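Local coordinates for topoisomerase I-like protein (Leishmania donovani, PDB 2B9S), which probably relaxes supercoiled DNA as a type IB topoisomerase, nicking one strand and letting the DNA swivel before resealing it, and forms a heterodimeric enzyme with a second chain, at residues K174-V179 with R219-G224; A60-V65 with P160-G165; L308-I313 with M358-Q363. All coordinates share one frame; numbering follows the deposited sequence.

Contact 1: residues K174-V179 with R219-G224; sequences KLKVRV and RDSVAG. With nucleotides of chain C.
A chi1 of 67° sets S221 OG between its own backbone N and carbonyl carbon, and from there it meets V177 N at the end of strand 175-176. The partner is the turn linking strands 216-219 and 226-229 of the DNA-binding fragment, so the contact docks a strand on the loop of a beta hairpin. V177 N donates to S221 OG at 2.9 Å, nearly straight at 166°, while V177 CG2 packs beside the hydroxyl. Beside this bond water 1 bridges the two backbones, giving a proton to V177 O at 2.8 Å and accepting one from S221 N. V222 supplies the apolar part: its CG2 lies 3.8 Å from K176 CB, and K174 runs past it in the opposite direction, with a weak bond from K174 NZ to V222 O. D220 crosses K176 at about a right angle, its OD1 beside the aliphatic CG rather than the ammonium; K227 makes a long, weak ion pair with OD1. The K176 chain bends at chi2 and chi3 and leads away from the loop toward the DNA. E158 forms a salt bridge with its ammonium group, and K176 NZ donates to OP1 of nucleotide DA13 of chain C at 2.9 Å.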
# COMPACT_ATOMS: atom_id res chain seq x y z
N LYS D 174 8.40 -15.96 8.38
CA LYS D 174 8.39 -15.66 9.80
C LYS D 174 6.96 -15.54 10.37
O LYS D 174 6.03 -15.06 9.68
CB LYS D 174 9.17 -14.37 10.06
CG LYS D 174 9.34 -14.00 11.54
CD LYS D 174 10.04 -12.68 11.61
CE LYS D 174 10.85 -12.54 12.86
NZ LYS D 174 10.09 -11.88 13.92
N LEU D 175 6.78 -16.01 11.61
CA LEU D 175 5.47 -15.94 12.25
C LEU D 175 5.06 -14.52 12.66
O LEU D 175 5.77 -13.82 13.40
CB LEU D 175 5.36 -16.92 13.44
CG LEU D 175 4.05 -17.02 14.26
CD1 LEU D 175 2.88 -17.49 13.44
CD2 LEU D 175 4.22 -17.91 15.51
N LYS D 176 3.90 -14.12 12.13
CA LYS D 176 3.18 -12.96 12.60
C LYS D 176 2.23 -13.47 13.70
O LYS D 176 1.26 -14.17 13.41
CB LYS D 176 2.39 -12.36 11.43
CG LYS D 176 1.99 -10.91 11.61
CD LYS D 176 0.59 -10.61 11.06
CE LYS D 176 0.39 -10.99 9.64
NZ LYS D 176 -0.77 -10.30 9.00
N VAL D 177 2.54 -13.16 14.95
CA VAL D 177 1.79 -13.73 16.07
C VAL D 177 0.40 -13.10 16.28
O VAL D 177 0.10 -12.00 15.75
CB VAL D 177 2.59 -13.78 17.41
CG1 VAL D 177 3.95 -14.46 17.20
CG2 VAL D 177 2.74 -12.38 18.06
N ARG D 178 -0.44 -13.83 17.01
CA ARG D 178 -1.78 -13.38 17.39
C ARG D 178 -1.72 -12.10 18.22
O ARG D 178 -1.01 -12.04 19.21
CB ARG D 178 -2.52 -14.47 18.20
CG ARG D 178 -4.03 -14.20 18.35
CD ARG D 178 -4.77 -15.38 18.95
NE ARG D 178 -4.83 -16.54 18.05
CZ ARG D 178 -5.79 -16.81 17.17
NH1 ARG D 178 -6.84 -16.02 17.00
NH2 ARG D 178 -5.70 -17.91 16.44
N VAL D 179 -2.46 -11.10 17.77
CA VAL D 179 -2.64 -9.85 18.50
C VAL D 179 -3.61 -10.03 19.69
O VAL D 179 -4.75 -10.46 19.52
CB VAL D 179 -3.15 -8.73 17.55
CG1 VAL D 179 -3.19 -7.37 18.26
CG2 VAL D 179 -2.29 -8.67 16.29
N ARG D 219 1.42 -3.01 17.49
CA ARG D 219 2.73 -3.16 16.90
C ARG D 219 2.88 -4.60 16.40
O ARG D 219 2.71 -5.56 17.15
CB ARG D 219 3.78 -2.76 17.94
CG ARG D 219 5.18 -2.65 17.41
CD ARG D 219 6.08 -2.01 18.46
NE ARG D 219 5.73 -0.61 18.71
CZ ARG D 219 6.21 0.41 18.00
NH1 ARG D 219 7.07 0.18 16.99
NH2 ARG D 219 5.85 1.66 18.30
N ASP D 220 3.13 -4.73 15.10
CA ASP D 220 3.20 -6.04 14.43
C ASP D 220 4.50 -6.79 14.76
O ASP D 220 5.56 -6.19 14.83
CB ASP D 220 3.01 -5.82 12.92
CG ASP D 220 3.66 -6.89 12.07
OD1 ASP D 220 2.95 -7.85 11.72
OD2 ASP D 220 4.87 -6.75 11.73
N SER D 221 4.41 -8.11 14.99
CA SER D 221 5.55 -8.88 15.51
C SER D 221 6.66 -9.21 14.52
O SER D 221 7.79 -9.50 14.93
CB SER D 221 5.07 -10.17 16.17
OG SER D 221 4.52 -11.04 15.20
N VAL D 222 6.37 -9.17 13.22
CA VAL D 222 7.37 -9.49 12.20
C VAL D 222 8.59 -8.53 12.25
O VAL D 222 9.72 -8.99 12.33
CB VAL D 222 6.76 -9.55 10.78
CG1 VAL D 222 7.82 -9.76 9.72
CG2 VAL D 222 5.71 -10.66 10.68
N ALA D 223 8.33 -7.22 12.24
CA ALA D 223 9.36 -6.17 12.20
C ALA D 223 9.03 -4.98 13.13
O ALA D 223 9.75 -3.97 13.12
CB ALA D 223 9.55 -5.69 10.74
N GLY D 224 7.99 -5.10 13.96
CA GLY D 224 7.59 -4.01 14.87
C GLY D 224 6.85 -2.86 14.19
O GLY D 224 6.75 -1.77 14.74
P DA C 13 1.22 -8.07 6.45
OP1 DA C 13 0.93 -9.49 6.73
OP2 DA C 13 1.62 -7.20 7.54
O5' DA C 13 2.36 -7.98 5.31
C5' DA C 13 2.19 -8.57 4.02
C4' DA C 13 2.72 -7.61 2.98
O4' DA C 13 1.75 -6.57 2.69
C3' DA C 13 3.99 -6.87 3.36
O3' DA C 13 4.83 -7.04 2.26
C2' DA C 13 3.54 -5.42 3.66
C1' DA C 13 2.37 -5.28 2.70
N9 DA C 13 1.35 -4.32 3.13
C8 DA C 13 0.67 -4.38 4.33
N7 DA C 13 -0.18 -3.41 4.49
C5 DA C 13 -0.08 -2.68 3.30
C6 DA C 13 -0.74 -1.50 2.86
N6 DA C 13 -1.69 -0.89 3.56
N1 DA C 13 -0.40 -1.00 1.65
C2 DA C 13 0.54 -1.64 0.92
N3 DA C 13 1.23 -2.75 1.24
C4 DA C 13 0.88 -3.22 2.45
O HOH W 1 1.61 -9.63 15.51

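Contact 2: residues A60-V65 with P160-G165; sequences ATMFAV and PGLFRG. With nucleotides of chain C.
M62 and L162 carry the apolar part of this contact, in which helix 54-64 lies against strand 161-162. M62 CB sits 3.9 Å from L162 CG, and the rest of the methionine, extended beyond CG, runs along the strand backbone. Its SD rests 3.8 Å from G161 CA, and its CE finishes beside P160, 3.9 Å from the ring carbon CB. The CD1 methyl of L162 reaches the helix backbone, 3.6 Å from F63 N, and also borders F63 CB; relative to the phenyl ring it stands at the edge, near the plane. In L162 a chi1 of -55° turns CG toward the helix, and chi2 near 180° then sets CD1 against F63 and CD2 near the M62 sulfur.

Aromatic contacts extend the packing. F63 stacks with F81 and Y72 and meets F104 edge-to-face, while L162 also touches F77 and F81 of helix 75-89. No hydrogen bond joins the two segments.

Contacts with DNA belong to the far end of 160-165. F163 turns its edge to a phosphate of chain C, with CZ 3.4 Å from DA14 OP2, which lies in the ring plane; DA13 O5' approaches CE2 obliquely, at 3.5 Å. G165 N lies above one face of the same ring, toward its rim.

A helix with apolar side chains thus backs a short antiparallel strand pair whose following loop lines the DNA, consistent with the DNA-binding fragment of a eukaryotic topoisomerase I clamp.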
# COMPACT_ATOMS: atom_id res chain seq x y z
N ALA D 60 2.42 -25.25 12.83
CA ALA D 60 2.60 -26.37 11.88
C ALA D 60 1.55 -26.37 10.77
O ALA D 60 1.86 -26.61 9.61
CB ALA D 60 2.59 -27.73 12.64
N THR D 61 0.29 -26.12 11.14
CA THR D 61 -0.84 -26.16 10.21
C THR D 61 -0.73 -25.02 9.20
O THR D 61 -1.11 -25.18 8.06
CB THR D 61 -2.23 -26.11 10.98
OG1 THR D 61 -2.30 -27.19 11.92
CG2 THR D 61 -3.44 -26.21 10.03
N MET D 62 -0.24 -23.87 9.64
CA MET D 62 -0.05 -22.70 8.78
C MET D 62 0.83 -23.01 7.54
O MET D 62 0.47 -22.69 6.42
CB MET D 62 0.58 -21.57 9.58
CG MET D 62 -0.36 -20.79 10.45
SD MET D 62 0.60 -19.70 11.52
CE MET D 62 -0.75 -19.22 12.64
N PHE D 63 1.95 -23.68 7.79
CA PHE D 63 2.88 -24.18 6.79
C PHE D 63 2.32 -25.35 5.95
O PHE D 63 2.33 -25.29 4.71
CB PHE D 63 4.16 -24.62 7.51
CG PHE D 63 5.29 -25.05 6.59
CD1 PHE D 63 5.99 -24.11 5.81
CD2 PHE D 63 5.68 -26.38 6.53
CE1 PHE D 63 7.03 -24.50 4.98
CE2 PHE D 63 6.75 -26.78 5.69
CZ PHE D 63 7.42 -25.83 4.93
N ALA D 64 1.86 -26.40 6.64
CA ALA D 64 1.30 -27.62 6.02
C ALA D 64 0.29 -27.34 4.92
O ALA D 64 0.26 -28.01 3.90
CB ALA D 64 0.66 -28.54 7.11
N VAL D 65 -0.55 -26.36 5.20
CA VAL D 65 -1.68 -25.91 4.39
C VAL D 65 -1.23 -25.16 3.11
O VAL D 65 -1.97 -25.07 2.11
CB VAL D 65 -2.53 -25.03 5.34
CG1 VAL D 65 -2.99 -23.73 4.73
CG2 VAL D 65 -3.65 -25.84 6.02
N PRO D 160 -3.14 -14.32 12.91
CA PRO D 160 -1.75 -14.78 12.84
C PRO D 160 -1.45 -15.56 11.55
O PRO D 160 -2.34 -16.16 10.94
CB PRO D 160 -1.60 -15.69 14.07
CG PRO D 160 -3.02 -15.93 14.61
CD PRO D 160 -3.87 -14.82 14.09
N GLY D 161 -0.19 -15.54 11.13
CA GLY D 161 0.15 -16.27 9.93
C GLY D 161 1.62 -16.17 9.64
O GLY D 161 2.35 -15.43 10.30
N LEU D 162 2.05 -16.95 8.65
CA LEU D 162 3.41 -16.88 8.13
C LEU D 162 3.54 -15.66 7.22
O LEU D 162 2.79 -15.52 6.25
CB LEU D 162 3.74 -18.19 7.38
CG LEU D 162 3.53 -19.46 8.21
CD1 LEU D 162 3.98 -20.75 7.43
CD2 LEU D 162 4.23 -19.28 9.60
N PHE D 163 4.46 -14.77 7.56
CA PHE D 163 4.68 -13.50 6.84
C PHE D 163 4.86 -13.63 5.32
O PHE D 163 5.82 -14.25 4.86
CB PHE D 163 5.88 -12.76 7.43
CG PHE D 163 6.18 -11.43 6.74
CD1 PHE D 163 7.40 -11.22 6.09
CD2 PHE D 163 5.24 -10.42 6.74
CE1 PHE D 163 7.67 -10.01 5.48
CE2 PHE D 163 5.49 -9.20 6.13
CZ PHE D 163 6.71 -8.99 5.50
N ARG D 164 3.97 -12.99 4.56
CA ARG D 164 4.02 -13.04 3.10
C ARG D 164 4.70 -11.83 2.50
O ARG D 164 4.06 -10.91 1.97
CB ARG D 164 2.64 -13.37 2.50
CG ARG D 164 2.30 -14.85 2.75
CD ARG D 164 0.82 -15.15 2.88
NE ARG D 164 0.26 -15.56 1.61
CZ ARG D 164 -0.25 -16.76 1.33
NH1 ARG D 164 -0.30 -17.72 2.24
NH2 ARG D 164 -0.72 -16.98 0.11
N GLY D 165 6.03 -11.84 2.57
CA GLY D 165 6.82 -10.79 1.99
C GLY D 165 6.88 -10.88 0.49
O GLY D 165 6.94 -11.96 -0.09
P DA C 13 1.22 -8.07 6.45
OP1 DA C 13 0.93 -9.49 6.73
OP2 DA C 13 1.62 -7.20 7.54
O5' DA C 13 2.36 -7.98 5.31
C5' DA C 13 2.19 -8.57 4.02
C4' DA C 13 2.72 -7.61 2.98
O4' DA C 13 1.75 -6.57 2.69
C3' DA C 13 3.99 -6.87 3.36
O3' DA C 13 4.83 -7.04 2.26
C2' DA C 13 3.54 -5.42 3.66
C1' DA C 13 2.37 -5.28 2.70
N9 DA C 13 1.35 -4.32 3.13
C8 DA C 13 0.67 -4.38 4.33
N7 DA C 13 -0.18 -3.41 4.49
C5 DA C 13 -0.08 -2.68 3.30
C6 DA C 13 -0.74 -1.50 2.86
N6 DA C 13 -1.69 -0.89 3.56
N1 DA C 13 -0.40 -1.00 1.65
C2 DA C 13 0.54 -1.64 0.92
N3 DA C 13 1.23 -2.75 1.24
C4 DA C 13 0.88 -3.22 2.45
P DA C 14 6.29 -6.37 2.18
OP1 DA C 14 7.10 -7.21 1.28
OP2 DA C 14 6.78 -6.16 3.54
O5' DA C 14 5.94 -4.98 1.51
C5' DA C 14 5.85 -4.81 0.09
C4' DA C 14 5.86 -3.32 -0.20
O4' DA C 14 4.76 -2.66 0.48
C3' DA C 14 7.10 -2.63 0.34
O3' DA C 14 7.50 -1.66 -0.62
C2' DA C 14 6.61 -1.97 1.64
C1' DA C 14 5.20 -1.53 1.25
N9 DA C 14 4.27 -1.21 2.35
C8 DA C 14 4.10 -1.87 3.56
N7 DA C 14 3.16 -1.34 4.35
C5 DA C 14 2.71 -0.24 3.61
C6 DA C 14 1.72 0.75 3.85
N6 DA C 14 0.97 0.84 4.96
N1 DA C 14 1.52 1.69 2.91
C2 DA C 14 2.22 1.64 1.77
N3 DA C 14 3.17 0.74 1.43
C4 DA C 14 3.37 -0.17 2.40

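Contact 3: residues L308-I313 with M358-Q363; sequences LRVEHI and MDIFDQ
The guanidinium of R309 and the carboxylate of D359 have planes 32° apart but do not touch; water 3 stands between them, giving a proton to D359 OD1 at 3.2 Å and accepting a weak bond from R309 NH1. H312 CE1 lies above one guanidinium face near its rim, and at the edge lies the E311 carboxylate, where R309 NE meets E311 OE2 at 2.6 Å in a salt bridge. D301 adds a second carboxylate partner. The H312 ring has E311 CG above one face, toward the rim, and L308 C at its edge, and its ND1 accepts the R309 backbone N-H at 3.0 Å. I360 CG2 rests over the centre of one face of the F361 ring, while L308 CD1 approaches it obliquely.

Apolar packing centres on I360. With CG1 anti to the carbonyl carbon (chi1 -61°) and the chain extended beyond it, CD1 meets I313 CD1 tip to tip, 3.9 Å apart, and lies 3.8 Å from L308 CB.

The backbones are pinned by two hydrogen bonds: V310 N to M358 O at 2.9 Å, almost along the carbonyl axis, and I360 N to L308 O at 3.0 Å. Water 2 adds to the second, linking L308 O with F361 N. The two bonds make an isolated antiparallel beta bridge, with R309 and D359 as its non-hydrogen-bonded pair, tying two loops of the catalytic core beside a 3-10 turn.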
# COMPACT_ATOMS: atom_id res chain seq x y z
N LEU D 308 18.89 4.76 -6.46
CA LEU D 308 19.41 4.06 -7.64
C LEU D 308 20.92 3.85 -7.52
O LEU D 308 21.64 4.71 -7.04
CB LEU D 308 19.09 4.81 -8.94
CG LEU D 308 17.62 4.99 -9.31
CD1 LEU D 308 17.48 6.12 -10.34
CD2 LEU D 308 16.95 3.67 -9.78
N ARG D 309 21.36 2.66 -7.92
CA ARG D 309 22.77 2.28 -7.87
C ARG D 309 23.31 2.20 -9.31
O ARG D 309 22.53 2.14 -10.28
CB ARG D 309 22.95 0.95 -7.14
CG ARG D 309 22.50 0.96 -5.66
CD ARG D 309 22.88 -0.31 -4.94
NE ARG D 309 22.08 -1.45 -5.38
CZ ARG D 309 20.95 -1.87 -4.79
NH1 ARG D 309 20.47 -1.25 -3.72
NH2 ARG D 309 20.30 -2.91 -5.29
N VAL D 310 24.63 2.20 -9.43
CA VAL D 310 25.30 2.13 -10.73
C VAL D 310 24.77 0.99 -11.63
O VAL D 310 24.54 1.20 -12.83
CB VAL D 310 26.85 2.10 -10.56
CG1 VAL D 310 27.56 1.83 -11.90
CG2 VAL D 310 27.32 3.40 -9.91
N GLU D 311 24.55 -0.18 -11.03
CA GLU D 311 23.93 -1.33 -11.71
C GLU D 311 22.52 -1.11 -12.31
O GLU D 311 22.06 -1.92 -13.12
CB GLU D 311 23.89 -2.52 -10.76
CG GLU D 311 23.05 -2.28 -9.48
CD GLU D 311 23.32 -3.32 -8.38
OE1 GLU D 311 23.85 -4.41 -8.72
OE2 GLU D 311 23.04 -3.04 -7.19
N HIS D 312 21.83 -0.06 -11.89
CA HIS D 312 20.41 0.12 -12.28
C HIS D 312 20.23 0.90 -13.55
O HIS D 312 19.15 0.88 -14.11
CB HIS D 312 19.59 0.76 -11.16
CG HIS D 312 19.46 -0.10 -9.95
ND1 HIS D 312 19.63 0.37 -8.68
CD2 HIS D 312 19.25 -1.44 -9.84
CE1 HIS D 312 19.50 -0.63 -7.82
NE2 HIS D 312 19.28 -1.73 -8.50
N ILE D 313 21.29 1.60 -13.98
CA ILE D 313 21.30 2.31 -15.26
C ILE D 313 22.43 1.85 -16.19
O ILE D 313 23.49 1.41 -15.75
CB ILE D 313 21.30 3.87 -15.11
CG1 ILE D 313 22.66 4.38 -14.61
CG2 ILE D 313 20.09 4.37 -14.25
CD1 ILE D 313 22.80 5.91 -14.65
N MET D 358 27.39 0.60 -5.93
CA MET D 358 27.48 1.92 -5.30
C MET D 358 26.32 2.81 -5.75
O MET D 358 25.79 2.63 -6.86
CB MET D 358 28.83 2.58 -5.64
CG MET D 358 30.03 2.00 -4.84
SD MET D 358 31.67 2.63 -5.36
CE MET D 358 31.57 4.36 -4.93
N ASP D 359 25.90 3.75 -4.87
CA ASP D 359 24.83 4.71 -5.18
C ASP D 359 25.27 5.72 -6.22
O ASP D 359 26.36 6.28 -6.11
CB ASP D 359 24.43 5.56 -3.96
CG ASP D 359 23.76 4.76 -2.84
OD1 ASP D 359 23.42 3.58 -3.02
OD2 ASP D 359 23.58 5.38 -1.76
N ILE D 360 24.37 6.02 -7.15
CA ILE D 360 24.51 7.11 -8.12
C ILE D 360 24.39 8.48 -7.45
O ILE D 360 25.21 9.38 -7.70
CB ILE D 360 23.41 7.03 -9.20
CG1 ILE D 360 23.54 5.73 -9.99
CG2 ILE D 360 23.49 8.25 -10.14
CD1 ILE D 360 22.34 5.42 -10.85
N PHE D 361 23.36 8.65 -6.62
CA PHE D 361 23.17 9.91 -5.89
C PHE D 361 23.64 9.80 -4.44
O PHE D 361 22.88 10.02 -3.52
CB PHE D 361 21.71 10.39 -5.97
CG PHE D 361 21.17 10.48 -7.38
CD1 PHE D 361 21.76 11.34 -8.31
CD2 PHE D 361 20.09 9.68 -7.77
CE1 PHE D 361 21.27 11.41 -9.61
CE2 PHE D 361 19.59 9.74 -9.05
CZ PHE D 361 20.18 10.61 -9.99
N ASP D 362 24.93 9.50 -4.26
CA ASP D 362 25.52 9.32 -2.93
C ASP D 362 25.51 10.57 -2.03
O ASP D 362 25.63 10.48 -0.81
CB ASP D 362 26.94 8.72 -3.05
CG ASP D 362 27.99 9.73 -3.52
OD1 ASP D 362 27.94 10.22 -4.69
OD2 ASP D 362 28.90 10.01 -2.70
N GLN D 363 25.36 11.74 -2.66
CA GLN D 363 25.33 13.03 -1.97
C GLN D 363 23.91 13.63 -1.90
O GLN D 363 23.76 14.82 -1.63
CB GLN D 363 26.32 13.99 -2.65
CG GLN D 363 27.80 13.53 -2.59
CD GLN D 363 28.30 13.35 -1.16
OE1 GLN D 363 28.13 14.24 -0.33
NE2 GLN D 363 28.92 12.20 -0.87
O HOH W 2 21.51 6.79 -5.37
O HOH W 3 20.58 2.06 -2.86

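Contacts 1 and 2 share a two-stranded sheet, their centres about 12 Å apart. In it K174 O and F163 N, and likewise K176 N and G161 O, approach to 2.7 Å in probable hydrogen bonds. The loop after strand 161-162 and K176 of strand 175-176 meet the same nucleotide, DA13 of chain C, with helix 54-64 behind. Contact 3 stands apart in the catalytic core, its centre about 33 Å from that of contact 1 and about 36 Å from that of contact 2, and its nearest atom about 10 Å from the nucleic acid. The vanadate pocket of R290, K328, R386 and H429 includes no residue of the three contacts.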